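Local coordinates for hypoxanthine-guanine phosphoribosyltransferase (Leishmania tarentolae, PDB 1PZM), which probably converts guanine and hypoxanthine to GMP and IMP in purine salvage, transferring the 5-phosphoribosyl group from phosphoribosylpyrophosphate onto the base, at residues P175-A187 / R191-E202. Residues are numbered along the deposited sequence; the frame is centred on the assembly and turned at random.
Sequences PRAFVIGYGMDFA and RELRDICVLKKE. Unlike the reference sequence in segment 175-187: R176 (reference His), G183 (reference Val), M184 (reference Trp), D185 (reference Thr). Unlike the reference sequence in segment 191-202: E192 (reference Gly), L193 (reference Val), R194 (reference Pro). With 5GP (guanosine-5'-monophosphate), chain C.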
loop_
_atom_site.group_PDB
_atom_site.type_symbol
_atom_site.label_atom_id
_atom_site.label_comp_id
_atom_site.label_asym_id
_atom_site.label_seq_id
_atom_site.Cartn_x
_atom_site.Cartn_y
_atom_site.Cartn_z
ATOM N N PRO A 175 -1.658 -24.069 -6.520
ATOM C CA PRO A 175 -0.756 -25.123 -6.036
ATOM C C PRO A 175 0.523 -24.521 -5.470
ATOM O O PRO A 175 0.723 -23.286 -5.458
ATOM C CB PRO A 175 -0.534 -26.032 -7.263
ATOM C CG PRO A 175 -0.902 -25.212 -8.447
ATOM C CD PRO A 175 -1.687 -23.965 -7.992
ATOM N N ARG A 176 1.347 -25.368 -4.878
ATOM C CA ARG A 176 2.600 -24.872 -4.348
ATOM C C ARG A 176 3.472 -24.347 -5.491
ATOM O O ARG A 176 3.550 -24.924 -6.600
ATOM C CB ARG A 176 3.261 -25.907 -3.469
ATOM C CG ARG A 176 2.633 -25.874 -2.074
ATOM C CD ARG A 176 3.528 -26.346 -0.957
ATOM N NE ARG A 176 4.323 -25.247 -0.398
ATOM C CZ ARG A 176 5.496 -25.424 0.220
ATOM N NH1 ARG A 176 5.989 -26.650 0.354
ATOM N NH2 ARG A 176 6.175 -24.390 0.717
ATOM N N ALA A 177 4.018 -23.188 -5.268
ATOM C CA ALA A 177 4.918 -22.642 -6.230
ATOM C C ALA A 177 5.384 -21.327 -5.627
ATOM O O ALA A 177 4.671 -20.682 -4.847
ATOM C CB ALA A 177 4.188 -22.407 -7.552
ATOM N N PHE A 178 6.572 -20.896 -5.962
ATOM C CA PHE A 178 6.954 -19.625 -5.384
ATOM C C PHE A 178 6.515 -18.489 -6.315
ATOM O O PHE A 178 6.928 -18.437 -7.463
ATOM C CB PHE A 178 8.430 -19.600 -5.099
ATOM C CG PHE A 178 8.851 -18.398 -4.315
ATOM C CD1 PHE A 178 9.128 -17.199 -4.958
ATOM C CD2 PHE A 178 8.936 -18.458 -2.945
ATOM C CE1 PHE A 178 9.538 -16.086 -4.229
ATOM C CE2 PHE A 178 9.334 -17.364 -2.215
ATOM C CZ PHE A 178 9.629 -16.164 -2.865
ATOM N N VAL A 179 5.650 -17.596 -5.844
ATOM C CA VAL A 179 5.243 -16.519 -6.719
ATOM C C VAL A 179 5.848 -15.154 -6.371
ATOM O O VAL A 179 6.263 -14.951 -5.213
ATOM C CB VAL A 179 3.735 -16.416 -6.858
ATOM C CG1 VAL A 179 3.077 -17.851 -7.244
ATOM C CG2 VAL A 179 3.118 -15.755 -5.641
ATOM N N ILE A 180 5.872 -14.251 -7.382
ATOM C CA ILE A 180 6.367 -12.885 -7.251
ATOM C C ILE A 180 5.327 -11.991 -7.954
ATOM O O ILE A 180 4.446 -12.508 -8.668
ATOM C CB ILE A 180 7.768 -12.737 -7.931
ATOM C CG1 ILE A 180 7.619 -13.045 -9.448
ATOM C CG2 ILE A 180 8.837 -13.675 -7.228
ATOM C CD1 ILE A 180 8.790 -12.669 -10.315
ATOM N N GLY A 181 5.428 -10.672 -7.740
ATOM C CA GLY A 181 4.550 -9.727 -8.421
ATOM C C GLY A 181 3.376 -9.284 -7.575
ATOM O O GLY A 181 3.105 -9.922 -6.591
ATOM N N TYR A 182 2.709 -8.170 -7.912
ATOM C CA TYR A 182 1.490 -7.786 -7.163
ATOM C C TYR A 182 1.757 -7.675 -5.609
ATOM O O TYR A 182 0.937 -8.090 -4.732
ATOM C CB TYR A 182 0.307 -8.683 -7.562
ATOM C CG TYR A 182 -1.039 -8.059 -7.252
ATOM C CD1 TYR A 182 -1.601 -7.112 -8.123
ATOM C CD2 TYR A 182 -1.717 -8.377 -6.070
ATOM C CE1 TYR A 182 -2.787 -6.475 -7.809
ATOM C CE2 TYR A 182 -2.917 -7.758 -5.745
ATOM C CZ TYR A 182 -3.453 -6.820 -6.639
ATOM O OH TYR A 182 -4.672 -6.212 -6.356
ATOM N N GLY A 183 2.911 -7.054 -5.295
ATOM C CA GLY A 183 3.328 -6.871 -3.907
ATOM C C GLY A 183 4.234 -7.949 -3.376
ATOM O O GLY A 183 4.853 -7.733 -2.327
ATOM N N MET A 184 4.366 -9.103 -4.045
ATOM C CA MET A 184 5.145 -10.226 -3.446
ATOM C C MET A 184 6.530 -10.237 -4.075
ATOM O O MET A 184 6.661 -9.987 -5.290
ATOM C CB MET A 184 4.436 -11.575 -3.736
ATOM C CG MET A 184 3.083 -11.635 -2.964
ATOM S SD MET A 184 1.833 -12.861 -3.481
ATOM C CE MET A 184 1.154 -11.895 -4.942
ATOM N N ASP A 185 7.546 -10.566 -3.305
ATOM C CA ASP A 185 8.914 -10.295 -3.734
ATOM C C ASP A 185 9.728 -11.571 -3.912
ATOM O O ASP A 185 9.325 -12.662 -3.424
ATOM C CB ASP A 185 9.629 -9.471 -2.685
ATOM C CG ASP A 185 9.944 -10.283 -1.416
ATOM O OD1 ASP A 185 9.031 -10.916 -0.872
ATOM O OD2 ASP A 185 11.079 -10.323 -0.918
ATOM N N PHE A 186 10.861 -11.443 -4.595
ATOM C CA PHE A 186 11.941 -12.412 -4.400
ATOM C C PHE A 186 13.134 -11.582 -3.956
ATOM O O PHE A 186 13.575 -10.686 -4.691
ATOM C CB PHE A 186 12.295 -13.238 -5.634
ATOM C CG PHE A 186 13.536 -14.111 -5.417
ATOM C CD1 PHE A 186 13.476 -15.219 -4.606
ATOM C CD2 PHE A 186 14.764 -13.775 -6.002
ATOM C CE1 PHE A 186 14.610 -16.005 -4.405
ATOM C CE2 PHE A 186 15.876 -14.551 -5.831
ATOM C CZ PHE A 186 15.827 -15.652 -5.026
ATOM N N ALA A 187 13.662 -11.864 -2.766
ATOM C CA ALA A 187 14.779 -11.038 -2.195
ATOM C C ALA A 187 14.524 -9.480 -2.296
ATOM O O ALA A 187 15.385 -8.739 -2.714
ATOM C CB ALA A 187 16.111 -11.412 -2.860
ATOM N N ARG A 191 8.152 -6.816 -6.403
ATOM C CA ARG A 191 6.844 -6.433 -5.834
ATOM C C ARG A 191 6.021 -5.553 -6.757
ATOM O O ARG A 191 4.809 -5.542 -6.652
ATOM C CB ARG A 191 7.028 -5.564 -4.570
ATOM C CG ARG A 191 7.695 -6.333 -3.386
ATOM C CD ARG A 191 7.586 -5.537 -2.095
ATOM N NE ARG A 191 8.448 -6.112 -1.080
ATOM C CZ ARG A 191 8.158 -7.183 -0.331
ATOM N NH1 ARG A 191 6.992 -7.833 -0.457
ATOM N NH2 ARG A 191 9.030 -7.608 0.567
ATOM N N GLU A 192 6.718 -4.754 -7.570
ATOM C CA GLU A 192 6.030 -3.796 -8.485
ATOM C C GLU A 192 5.352 -4.387 -9.736
ATOM O O GLU A 192 4.567 -3.692 -10.480
ATOM C CB GLU A 192 7.035 -2.671 -8.851
ATOM C CG GLU A 192 8.098 -3.028 -9.870
ATOM C CD GLU A 192 9.328 -3.765 -9.341
ATOM O OE1 GLU A 192 9.214 -4.445 -8.295
ATOM O OE2 GLU A 192 10.404 -3.716 -10.001
ATOM N N LEU A 193 5.635 -5.646 -10.026
ATOM C CA LEU A 193 5.030 -6.185 -11.262
ATOM C C LEU A 193 3.521 -6.248 -11.126
ATOM O O LEU A 193 2.981 -6.544 -10.036
ATOM C CB LEU A 193 5.537 -7.604 -11.591
ATOM C CG LEU A 193 7.056 -7.894 -11.497
ATOM C CD1 LEU A 193 7.340 -9.392 -11.911
ATOM C CD2 LEU A 193 7.898 -6.937 -12.251
ATOM N N ARG A 194 2.843 -6.010 -12.236
ATOM C CA ARG A 194 1.372 -5.956 -12.249
ATOM C C ARG A 194 0.734 -7.321 -12.204
ATOM O O ARG A 194 -0.382 -7.477 -11.666
ATOM C CB ARG A 194 0.876 -5.253 -13.522
ATOM C CG ARG A 194 1.199 -3.764 -13.586
ATOM C CD ARG A 194 0.572 -3.086 -14.872
ATOM N NE ARG A 194 0.743 -1.642 -14.852
ATOM C CZ ARG A 194 -0.060 -0.782 -14.232
ATOM N NH1 ARG A 194 -1.117 -1.218 -13.533
ATOM N NH2 ARG A 194 0.193 0.557 -14.320
ATOM N N ASP A 195 1.421 -8.325 -12.736
ATOM C CA ASP A 195 0.851 -9.668 -12.801
ATOM C C ASP A 195 1.519 -10.561 -11.734
ATOM O O ASP A 195 2.610 -10.263 -11.219
ATOM C CB ASP A 195 1.010 -10.306 -14.176
ATOM C CG ASP A 195 0.455 -9.447 -15.314
ATOM O OD1 ASP A 195 -0.705 -8.975 -15.282
ATOM O OD2 ASP A 195 1.157 -9.203 -16.305
ATOM N N ILE A 196 0.840 -11.631 -11.394
ATOM C CA ILE A 196 1.442 -12.548 -10.478
ATOM C C ILE A 196 2.123 -13.634 -11.308
ATOM O O ILE A 196 1.471 -14.291 -12.163
ATOM C CB ILE A 196 0.386 -13.146 -9.558
ATOM C CG1 ILE A 196 -0.175 -12.061 -8.617
ATOM C CG2 ILE A 196 1.015 -14.369 -8.746
ATOM C CD1 ILE A 196 -1.469 -12.497 -7.924
ATOM N N CYS A 197 3.420 -13.835 -11.050
ATOM C CA CYS A 197 4.201 -14.768 -11.853
ATOM C C CYS A 197 4.848 -15.870 -11.017
ATOM O O CYS A 197 5.072 -15.688 -9.827
ATOM C CB CYS A 197 5.274 -14.036 -12.636
ATOM S SG CYS A 197 4.653 -12.687 -13.701
ATOM N N VAL A 198 5.132 -17.008 -11.638
ATOM C CA VAL A 198 5.913 -18.046 -10.975
ATOM C C VAL A 198 7.370 -17.814 -11.328
ATOM O O VAL A 198 7.713 -17.728 -12.500
ATOM C CB VAL A 198 5.467 -19.449 -11.420
ATOM C CG1 VAL A 198 6.282 -20.544 -10.668
ATOM C CG2 VAL A 198 4.031 -19.599 -11.139
ATOM N N LEU A 199 8.215 -17.681 -10.304
ATOM C CA LEU A 199 9.622 -17.256 -10.462
ATOM C C LEU A 199 10.444 -18.316 -11.235
ATOM O O LEU A 199 10.389 -19.526 -10.901
ATOM C CB LEU A 199 10.243 -16.972 -9.075
ATOM C CG LEU A 199 11.713 -16.537 -9.056
ATOM C CD1 LEU A 199 11.936 -15.104 -9.600
ATOM C CD2 LEU A 199 12.297 -16.665 -7.669
ATOM N N LYS A 200 11.198 -17.871 -12.258
ATOM C CA LYS A 200 12.091 -18.779 -13.022
ATOM C C LYS A 200 13.049 -19.574 -12.091
ATOM O O LYS A 200 13.818 -18.954 -11.330
ATOM C CB LYS A 200 12.919 -18.005 -14.070
ATOM C CG LYS A 200 12.401 -18.037 -15.508
ATOM C CD LYS A 200 13.286 -17.164 -16.400
ATOM C CE LYS A 200 12.617 -16.711 -17.705
ATOM N NZ LYS A 200 13.531 -15.791 -18.497
ATOM N N LYS A 201 12.996 -20.915 -12.174
ATOM C CA LYS A 201 13.809 -21.878 -11.393
ATOM C C LYS A 201 15.164 -21.514 -10.710
ATOM O O LYS A 201 15.646 -22.293 -9.875
ATOM N N GLU A 202 15.775 -20.374 -11.057
ATOM C CA GLU A 202 17.039 -19.918 -10.448
ATOM C C GLU A 202 16.863 -18.663 -9.576
ATOM O O GLU A 202 16.687 -17.546 -10.088
HETATM P P 5GP C . 3.652 -19.059 5.937
HETATM O O1P 5GP C . 2.227 -19.242 5.545
HETATM O O2P 5GP C . 4.433 -20.322 5.860
HETATM O O3P 5GP C . 3.616 -18.658 7.366
HETATM O "O5'" 5GP C . 4.297 -17.905 5.029
HETATM C "C5'" 5GP C . 5.618 -17.390 5.244
HETATM C "C4'" 5GP C . 5.865 -16.041 4.504
HETATM O "O4'" 5GP C . 6.210 -16.198 3.119
HETATM C "C3'" 5GP C . 4.689 -15.069 4.515
HETATM O "O3'" 5GP C . 5.126 -13.718 4.689
HETATM C "C2'" 5GP C . 4.106 -15.270 3.125
HETATM O "O2'" 5GP C . 3.334 -14.163 2.757
HETATM C "C1'" 5GP C . 5.329 -15.530 2.233
HETATM N N9 5GP C . 5.038 -16.449 1.092
HETATM C C8 5GP C . 4.698 -17.816 1.085
HETATM N N7 5GP C . 4.638 -18.274 -0.242
HETATM C C5 5GP C . 5.199 -17.253 -0.978
HETATM C C6 5GP C . 5.404 -17.108 -2.356
HETATM O O6 5GP C . 5.029 -18.010 -3.168
HETATM N N1 5GP C . 5.998 -15.944 -2.841
HETATM C C2 5GP C . 6.398 -14.946 -1.950
HETATM N N2 5GP C . 6.997 -13.836 -2.374
HETATM N N3 5GP C . 6.180 -15.082 -0.608
HETATM C C4 5GP C . 5.586 -16.239 -0.138
#
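R191 grips the turn of segment 175-187 with both ends. Its backbone O accepts G183 N on a lone pair in the carbonyl plane, and its NH1 reaches G183 O at 2.8 Å, nearly in the guanidinium plane. The side chain, extended from CG to NE, lies alongside D185, whose CB sits over the guanidinium centre; carboxylate and guanidinium stack with their planes 18° apart. Their salt bridge is long, D185 OD1 to R191 NH2 at 3.6 Å, with no N-H aimed at the oxygen; R191 NH2 also salt-bridges E188 OE1, and D185 OD2 accepts a hydrogen bond from E188 N. L193 O receives Y182 N (2.7 Å), tilted out of the carbonyl plane, while L193 CD1 meets I180 CD1. R194 O lies at the edge of the Y182 ring, and D195 O takes a CA-H...O contact from G181. I196 packs on three residues: CG1 touches Y182 CB and M184 CE, and CG2 meets V179 CB at 3.9 Å.

Strand 196-199 is the middle of a three-stranded antiparallel sheet, between 23-28 and 179-180, in the hood that closes over the purine in type I phosphoribosyltransferases. C197 and I180 form its hydrogen-bonded pair, I180 N to C197 O and C197 N to I180 O, both 2.9 Å; V198 faces V179 in the non-hydrogen-bonded pair, and V198 CG1 approaches A177 CB. That pairing leaves the V179 backbone turned to the guanine, N donating to O6 (2.8 Å) and O accepting N1. L199 N bonds almost straight to F178 O. L199 has CG trans to the backbone N (chi1 179°), and chi2 (71° to CD1) carries CD2 over one face of the F186 ring in a CH-pi contact and obliquely against F178, whose ring face lies over guanine N1; L199 CB and CD1 pack on I180.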